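Local coordinates for protein phospho-furanose lactonase (Mycoplasma synoviae, PDB 3OVG) that hydrolyses 1,4-lactones, notably D-xylono-1,4-lactone 5-phosphate and L-arabino-1,4-lactone 5-phosphate, to the open hydroxyacids with the help of two zinc ions per subunit, at residues Arg244-Pro249 and Ile278-Asn283; Leu252-Ile257 and Leu303-Gln308; Ile269-Asp274 and Ala296-Arg301. One frame throughout, in Å; residues are numbered along the deposited sequence.

In the fold
The three contacts lie on the same side of the chain's centre in the TIM barrel of a phosphotriesterase-family enzyme. Contact 3 joins the barrel strand that leads toward the zinc ligand Asp274 to helix 296-309, and contact 2 packs the same helix against helix 250-262; the centres of contacts 2 and 3 are about 11 Å apart. They meet directly, Leu303 CD2 lying 3.9 Å from Leu271 CD1. Contact 1 contributes to the substrate site, from the segments that follow strands 236-239 and 269-271, its centre about 12 Å from that of contact 3. There Arg244 NH2 comes within 3.0 Å of Leu273 O, next to the metal ligand. Contacts 1 and 2, about 17 Å apart between centres, both reach a second subunit.

Contact 1 of 3, residues Arg244-Pro249 and Ile278-Asn283; sequences RVKYYP and ILYQRN. With PO4 (phosphate ion), chain I.
Arg244 lies over one face of the Tyr280 ring. With CG anti to the carbonyl carbon (chi1 -56°), its chain leaves CB and bends at CG, which carries CD above the ring: CD sits 4.2 Å from the ring centroid as a CH-pi contact. NE then rides above the CD2-CE2 bond, and CZ completes a cation-pi pair 3.8 Å from the centroid. The guanidinium and ring planes are only 23° apart, so the two are stacked, offset toward the ring's rim. At the tip, Arg244 NH1 lies over the CG side of the ring, 3.9 Å from Tyr280 CG, while NH2 reaches back over CB and CD2 and donates to a water, which in turn donates to Tyr280 O.

At the hydroxyl end of the ring, O4 of a phosphate ion, probably from the crystallisation liquor, lies at the edge, in the ring plane. Tyr280 OH donates to O4 at 2.7 Å, Tyr247 OH to O3 at 2.7 Å, and Lys246 NZ to O2 at 2.9 Å. A second water links Lys246 NZ to Tyr280 OH. Lys246, Tyr247 and Tyr280 are all substrate-binding residues, and three donors gripping three different oxygens are consistent with a pocket for the lactone's 5-phosphate, with Arg244 holding the Tyr280 ring from one face.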
# COMPACT_ATOMS: atom_id res chain seq x y z
N ARG A 244 15.45 6.50 -20.99
CA ARG A 244 14.94 6.48 -19.63
C ARG A 244 14.10 7.76 -19.44
O ARG A 244 14.43 8.61 -18.61
CB ARG A 244 16.09 6.43 -18.62
CG ARG A 244 17.07 5.25 -18.81
CD ARG A 244 16.35 3.91 -18.58
NE ARG A 244 17.25 2.77 -18.72
CZ ARG A 244 17.33 2.00 -19.80
NH1 ARG A 244 16.58 2.25 -20.87
NH2 ARG A 244 18.18 0.99 -19.82
N VAL A 245 13.01 7.87 -20.18
CA VAL A 245 12.24 9.12 -20.28
C VAL A 245 11.56 9.51 -18.96
O VAL A 245 11.42 10.70 -18.65
CB VAL A 245 11.23 9.07 -21.49
CG1 VAL A 245 10.31 10.31 -21.46
CG2 VAL A 245 12.00 9.03 -22.80
N LYS A 246 11.18 8.53 -18.16
CA LYS A 246 10.58 8.87 -16.87
C LYS A 246 11.57 9.63 -15.98
O LYS A 246 11.17 10.16 -14.93
CB LYS A 246 10.06 7.62 -16.13
CG LYS A 246 11.19 6.74 -15.53
CD LYS A 246 10.66 5.35 -15.12
CE LYS A 246 11.66 4.61 -14.22
NZ LYS A 246 11.19 3.24 -13.76
N TYR A 247 12.85 9.66 -16.37
CA TYR A 247 13.80 10.47 -15.61
C TYR A 247 14.11 11.76 -16.35
O TYR A 247 13.81 12.84 -15.86
CB TYR A 247 15.10 9.70 -15.30
CG TYR A 247 14.95 8.62 -14.26
CD1 TYR A 247 14.89 8.94 -12.92
CD2 TYR A 247 14.87 7.28 -14.63
CE1 TYR A 247 14.76 7.94 -11.97
CE2 TYR A 247 14.74 6.29 -13.70
CZ TYR A 247 14.68 6.62 -12.37
OH TYR A 247 14.54 5.61 -11.43
N TYR A 248 14.69 11.64 -17.55
CA TYR A 248 15.10 12.79 -18.33
C TYR A 248 15.20 12.40 -19.80
O TYR A 248 15.50 11.26 -20.12
CB TYR A 248 16.45 13.35 -17.86
CG TYR A 248 16.39 13.95 -16.46
CD1 TYR A 248 16.87 13.23 -15.37
CD2 TYR A 248 15.85 15.21 -16.25
CE1 TYR A 248 16.80 13.76 -14.08
CE2 TYR A 248 15.78 15.76 -14.96
CZ TYR A 248 16.26 15.02 -13.87
OH TYR A 248 16.20 15.51 -12.57
N PRO A 249 14.94 13.36 -20.68
CA PRO A 249 14.97 13.04 -22.11
C PRO A 249 16.44 12.81 -22.58
O PRO A 249 17.37 13.42 -22.01
CB PRO A 249 14.34 14.29 -22.74
CG PRO A 249 14.60 15.42 -21.70
CD PRO A 249 14.35 14.70 -20.42
N ILE A 278 13.72 -5.83 -16.89
CA ILE A 278 13.42 -6.72 -18.00
C ILE A 278 12.97 -6.01 -19.30
O ILE A 278 13.24 -6.51 -20.40
CB ILE A 278 12.41 -7.77 -17.56
CG1 ILE A 278 12.50 -9.07 -18.39
CG2 ILE A 278 11.02 -7.18 -17.48
CD1 ILE A 278 11.90 -10.31 -17.63
N LEU A 279 12.32 -4.85 -19.19
CA LEU A 279 11.88 -4.10 -20.40
C LEU A 279 12.92 -3.13 -20.98
O LEU A 279 12.62 -2.33 -21.86
CB LEU A 279 10.56 -3.34 -20.15
CG LEU A 279 9.37 -4.24 -19.77
CD1 LEU A 279 8.09 -3.43 -19.61
CD2 LEU A 279 9.17 -5.33 -20.83
N TYR A 280 14.14 -3.20 -20.47
CA TYR A 280 15.21 -2.33 -20.95
C TYR A 280 16.11 -3.05 -21.95
O TYR A 280 17.13 -2.52 -22.36
CB TYR A 280 16.04 -1.79 -19.76
CG TYR A 280 15.30 -0.83 -18.84
CD1 TYR A 280 14.01 -0.38 -19.16
CD2 TYR A 280 15.91 -0.31 -17.70
CE1 TYR A 280 13.33 0.53 -18.33
CE2 TYR A 280 15.27 0.59 -16.89
CZ TYR A 280 13.98 1.01 -17.20
OH TYR A 280 13.35 1.90 -16.37
N GLN A 281 15.73 -4.27 -22.35
CA GLN A 281 16.43 -4.95 -23.44
C GLN A 281 15.41 -5.41 -24.46
O GLN A 281 14.29 -5.73 -24.09
CB GLN A 281 17.27 -6.12 -22.92
CG GLN A 281 18.41 -5.64 -22.07
CD GLN A 281 19.33 -6.75 -21.65
OE1 GLN A 281 19.42 -7.78 -22.33
NE2 GLN A 281 20.03 -6.55 -20.53
N ARG A 282 15.79 -5.39 -25.74
CA ARG A 282 14.90 -5.74 -26.83
C ARG A 282 14.45 -7.20 -26.74
O ARG A 282 13.26 -7.49 -26.76
CB ARG A 282 15.58 -5.52 -28.18
CG ARG A 282 14.59 -5.53 -29.35
CD ARG A 282 15.29 -5.27 -30.69
NE ARG A 282 15.86 -6.51 -31.26
CZ ARG A 282 15.15 -7.42 -31.92
NH1 ARG A 282 15.72 -8.51 -32.40
NH2 ARG A 282 13.85 -7.23 -32.09
N ASN A 283 15.41 -8.10 -26.63
CA ASN A 283 15.09 -9.53 -26.63
C ASN A 283 14.35 -9.98 -25.38
O ASN A 283 13.38 -10.68 -25.46
CB ASN A 283 16.35 -10.36 -26.96
CG ASN A 283 16.70 -10.31 -28.43
OD1 ASN A 283 16.05 -10.99 -29.26
ND2 ASN A 283 17.69 -9.49 -28.79
P PO4 I . 14.91 2.28 -13.01
O1 PO4 I . 15.74 0.98 -13.04
O2 PO4 I . 13.48 2.03 -12.48
O3 PO4 I . 15.63 3.28 -12.10
O4 PO4 I . 14.89 2.86 -14.42
O HOH W 1 18.76 -0.27 -22.34
O HOH W 2 10.64 1.53 -15.84

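Contact 2 of 3, residues Leu252-Ile257 and Leu303-Gln308; sequences LLAENI and LPLLKQ
Segments 252-257 and 303-308 are both helical, and their axes pass 9.2 Å apart at a signed crossing angle of -50°, with Ala254 and Leu306 nearest in the backbone. The 5.4 Å between their CA atoms is consistent with the small side chain at Ala254. Its CB points at the partner helix and fits into the notch formed by two neighbouring leucines, an apolar fit 3.9 Å from Leu305 CG and just as far from Leu306 CD1. Leu305 leaves its backbone with CG anti to N (chi1 175°), a setting that brings both CG and CD2 up to the alanine methyl.

The two helices belong to the outer layer of the TIM barrel, where helices pack beside one another around the parallel strands. Leu306 extends the apolar seam: CD1 also lies 3.7 Å from Ala254 CA, touching the helix backbone itself, and 4.2 Å from Ile257 CG2, one turn further along. The chi1 of Leu306, -113°, falls well away from a staggered value, and its CD1 branch is the one that serves both Ala254 and Ile257. Val309, further along helix 296-309, also packs on Ala254; Leu303, earlier in the helix, packs on helix 313-327. Glu255, whose CB points away from helix 303-308, is hydrogen-bonded through OE2 to Tyr224 OH of a second subunit, whose Tyr224 also packs against Leu305.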
# COMPACT_ATOMS: atom_id res chain seq x y z
N LEU A 252 18.86 15.79 -23.01
CA LEU A 252 19.48 16.52 -21.92
C LEU A 252 20.87 15.94 -21.65
O LEU A 252 21.84 16.69 -21.52
CB LEU A 252 18.58 16.49 -20.69
CG LEU A 252 19.08 17.16 -19.40
CD1 LEU A 252 19.32 18.65 -19.63
CD2 LEU A 252 18.08 16.93 -18.25
N LEU A 253 20.97 14.61 -21.59
CA LEU A 253 22.26 13.94 -21.44
C LEU A 253 23.22 14.29 -22.61
O LEU A 253 24.40 14.53 -22.41
CB LEU A 253 22.08 12.43 -21.39
CG LEU A 253 23.39 11.65 -21.31
CD1 LEU A 253 24.20 12.08 -20.10
CD2 LEU A 253 23.15 10.15 -21.24
N ALA A 254 22.70 14.27 -23.84
CA ALA A 254 23.50 14.66 -25.00
C ALA A 254 24.10 16.06 -24.84
O ALA A 254 25.31 16.25 -24.96
CB ALA A 254 22.65 14.58 -26.28
N GLU A 255 23.27 17.05 -24.54
CA GLU A 255 23.80 18.40 -24.39
C GLU A 255 24.73 18.52 -23.17
O GLU A 255 25.70 19.27 -23.20
CB GLU A 255 22.68 19.44 -24.40
CG GLU A 255 21.84 19.40 -25.69
CD GLU A 255 20.74 20.46 -25.72
OE1 GLU A 255 20.46 21.01 -24.65
OE2 GLU A 255 20.18 20.74 -26.81
N ASN A 256 24.48 17.78 -22.11
CA ASN A 256 25.40 17.87 -20.98
C ASN A 256 26.79 17.27 -21.30
O ASN A 256 27.87 17.82 -20.93
CB ASN A 256 24.75 17.33 -19.69
CG ASN A 256 23.81 18.35 -19.06
OD1 ASN A 256 23.94 19.55 -19.31
ND2 ASN A 256 22.88 17.89 -18.22
N ILE A 257 26.78 16.19 -22.07
CA ILE A 257 28.01 15.56 -22.51
C ILE A 257 28.79 16.51 -23.45
O ILE A 257 30.01 16.65 -23.34
CB ILE A 257 27.71 14.19 -23.15
CG1 ILE A 257 27.51 13.12 -22.07
CG2 ILE A 257 28.83 13.71 -24.08
CD1 ILE A 257 27.12 11.82 -22.67
N LEU A 303 24.04 7.57 -30.09
CA LEU A 303 25.27 8.14 -30.62
C LEU A 303 24.98 9.07 -31.82
O LEU A 303 25.59 10.13 -31.93
CB LEU A 303 26.31 7.07 -30.94
CG LEU A 303 26.84 6.25 -29.76
CD1 LEU A 303 27.56 5.00 -30.24
CD2 LEU A 303 27.74 7.07 -28.83
N PRO A 304 24.04 8.69 -32.71
CA PRO A 304 23.68 9.70 -33.71
C PRO A 304 23.21 11.00 -33.06
O PRO A 304 23.50 12.07 -33.59
CB PRO A 304 22.55 9.04 -34.51
CG PRO A 304 22.83 7.56 -34.38
CD PRO A 304 23.42 7.38 -32.99
N LEU A 305 22.52 10.92 -31.91
CA LEU A 305 22.11 12.14 -31.24
C LEU A 305 23.31 12.94 -30.70
O LEU A 305 23.34 14.18 -30.79
CB LEU A 305 21.11 11.86 -30.11
CG LEU A 305 20.67 13.06 -29.24
CD1 LEU A 305 19.91 14.11 -30.06
CD2 LEU A 305 19.79 12.58 -28.02
N LEU A 306 24.27 12.24 -30.12
CA LEU A 306 25.53 12.86 -29.71
C LEU A 306 26.18 13.64 -30.87
O LEU A 306 26.59 14.80 -30.71
CB LEU A 306 26.50 11.80 -29.19
CG LEU A 306 26.87 11.81 -27.70
CD1 LEU A 306 25.85 12.44 -26.78
CD2 LEU A 306 27.26 10.42 -27.23
N LYS A 307 26.30 13.01 -32.02
CA LYS A 307 26.93 13.70 -33.15
C LYS A 307 26.08 14.88 -33.53
O LYS A 307 26.61 15.94 -33.88
CB LYS A 307 27.10 12.80 -34.39
CG LYS A 307 27.95 11.55 -34.15
CD LYS A 307 28.36 10.89 -35.51
CE LYS A 307 29.30 9.70 -35.27
NZ LYS A 307 28.79 8.91 -34.09
N GLN A 308 24.76 14.70 -33.48
CA GLN A 308 23.83 15.78 -33.84
C GLN A 308 23.99 17.05 -33.03
O GLN A 308 23.91 18.16 -33.57
CB GLN A 308 22.36 15.30 -33.73
CG GLN A 308 21.35 16.32 -34.27
CD GLN A 308 19.86 15.85 -34.23
OE1 GLN A 308 19.54 14.74 -33.83
NE2 GLN A 308 18.97 16.73 -34.67

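Contact 3 of 3, residues Ile269-Asp274 and Ala296-Arg301; sequences ITLSLD and AYLFDR. With ZN (zinc ion), chain G.
A barrel strand and the helix lying outside it meet here: Leu271 and Leu273, on the strand that begins at Ile269 and on its continuation, pack on Leu298 of helix 296-309. The CB atoms of both point at the helix, whereas that of Ser272 between them points away from it. Leu298 answers with two parts of its side chain. Its CB meets Leu273 CD2 at 3.6 Å, while CD1 further out meets Leu271 CD1 at 4.0 Å. CG of Leu298 is anti to the backbone N (chi1 174°), an orientation that extends CG and CD1 beyond CB, up to Leu271. The chains of both strand leucines run obliquely to that of Leu298.

The arrangement is that of the TIM barrel, in which metal ligands of the phosphotriesterase family sit at the C-terminal ends of the strands. Asp274 directly follows Leu273, and its carboxylate continues outward from CB to a zinc ion, which OD1 binds at 2.2 Å. His26 and His28 bind the same zinc, together with the carbamylated Lys155, and two waters lie at 2.4 and 2.5 Å from the metal. Ser272 OG is hydrogen-bonded to Phe239 O, the last residue of the neighbouring strand 236-239, and Leu271 also packs on Ile319 of helix 313-327. On the helix, Arg301 NH1 forms a salt bridge with Glu197 of a second subunit.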
# COMPACT_ATOMS: atom_id res chain seq x y z
N ILE A 269 34.71 10.45 -19.41
CA ILE A 269 33.34 10.07 -19.66
C ILE A 269 33.27 8.66 -20.23
O ILE A 269 33.92 8.35 -21.24
CB ILE A 269 32.71 11.02 -20.68
CG1 ILE A 269 32.80 12.47 -20.18
CG2 ILE A 269 31.25 10.61 -20.98
CD1 ILE A 269 32.21 13.49 -21.17
N THR A 270 32.46 7.80 -19.63
CA THR A 270 32.15 6.56 -20.31
C THR A 270 30.64 6.47 -20.47
O THR A 270 29.89 7.31 -19.94
CB THR A 270 32.70 5.32 -19.55
OG1 THR A 270 32.22 5.36 -18.22
CG2 THR A 270 34.23 5.35 -19.54
N LEU A 271 30.18 5.47 -21.21
CA LEU A 271 28.75 5.29 -21.50
C LEU A 271 28.32 3.87 -21.11
O LEU A 271 29.15 2.99 -20.92
CB LEU A 271 28.47 5.53 -22.98
CG LEU A 271 28.24 6.98 -23.45
CD1 LEU A 271 27.87 6.97 -24.93
CD2 LEU A 271 27.12 7.60 -22.62
N SER A 272 27.01 3.68 -21.01
CA SER A 272 26.40 2.45 -20.51
C SER A 272 24.91 2.55 -20.79
O SER A 272 24.40 3.64 -21.04
CB SER A 272 26.63 2.32 -19.01
OG SER A 272 25.95 3.34 -18.29
N LEU A 273 24.22 1.42 -20.77
CA LEU A 273 22.76 1.42 -20.85
C LEU A 273 22.14 1.16 -19.44
O LEU A 273 21.01 1.57 -19.14
CB LEU A 273 22.27 0.41 -21.90
CG LEU A 273 22.23 0.95 -23.33
CD1 LEU A 273 21.92 2.44 -23.28
CD2 LEU A 273 23.50 0.72 -24.08
N ASP A 274 22.91 0.51 -18.56
CA ASP A 274 22.35 0.09 -17.30
C ASP A 274 20.96 -0.53 -17.51
O ASP A 274 19.97 -0.09 -16.91
CB ASP A 274 22.27 1.27 -16.31
CG ASP A 274 21.80 0.82 -14.93
OD1 ASP A 274 22.05 -0.34 -14.61
OD2 ASP A 274 21.17 1.60 -14.19
N ALA A 296 21.10 -2.11 -28.67
CA ALA A 296 21.33 -1.57 -30.01
C ALA A 296 20.97 -0.08 -30.10
O ALA A 296 21.52 0.65 -30.92
CB ALA A 296 20.57 -2.38 -31.09
N TYR A 297 20.04 0.34 -29.25
CA TYR A 297 19.61 1.74 -29.15
C TYR A 297 20.80 2.70 -28.98
O TYR A 297 20.77 3.84 -29.49
CB TYR A 297 18.66 1.93 -27.98
CG TYR A 297 17.98 3.31 -27.86
CD1 TYR A 297 18.50 4.26 -27.01
CD2 TYR A 297 16.81 3.62 -28.57
CE1 TYR A 297 17.89 5.51 -26.87
CE2 TYR A 297 16.19 4.86 -28.43
CZ TYR A 297 16.75 5.81 -27.58
OH TYR A 297 16.19 7.05 -27.39
N LEU A 298 21.83 2.24 -28.26
CA LEU A 298 23.02 3.06 -28.05
C LEU A 298 23.54 3.56 -29.40
O LEU A 298 23.78 4.75 -29.59
CB LEU A 298 24.11 2.29 -27.29
CG LEU A 298 25.43 3.08 -27.17
CD1 LEU A 298 25.19 4.34 -26.36
CD2 LEU A 298 26.56 2.27 -26.57
N PHE A 299 23.67 2.63 -30.35
CA PHE A 299 24.28 2.87 -31.65
C PHE A 299 23.27 3.44 -32.64
O PHE A 299 23.59 4.35 -33.40
CB PHE A 299 24.84 1.56 -32.18
CG PHE A 299 25.89 0.95 -31.30
CD1 PHE A 299 27.21 1.35 -31.40
CD2 PHE A 299 25.56 0.01 -30.34
CE1 PHE A 299 28.17 0.79 -30.61
CE2 PHE A 299 26.53 -0.54 -29.53
CZ PHE A 299 27.83 -0.14 -29.66
N ASP A 300 22.05 2.91 -32.62
CA ASP A 300 21.04 3.30 -33.60
C ASP A 300 20.47 4.70 -33.37
O ASP A 300 20.01 5.34 -34.31
CB ASP A 300 19.87 2.33 -33.54
CG ASP A 300 20.24 0.94 -34.02
OD1 ASP A 300 21.33 0.78 -34.62
OD2 ASP A 300 19.43 0.02 -33.77
N ARG A 301 20.50 5.18 -32.13
CA ARG A 301 19.75 6.39 -31.74
C ARG A 301 20.59 7.34 -30.89
O ARG A 301 20.70 8.52 -31.17
CB ARG A 301 18.47 6.02 -30.95
CG ARG A 301 17.40 5.28 -31.79
CD ARG A 301 16.54 6.28 -32.57
NE ARG A 301 15.58 6.95 -31.69
CZ ARG A 301 14.38 6.43 -31.40
NH1 ARG A 301 14.01 5.26 -31.95
NH2 ARG A 301 13.55 7.06 -30.60
ZN ZN G . 22.79 -1.17 -12.69
O HOH W 3 21.57 0.70 -11.94
O HOH W 4 20.55 -2.03 -11.96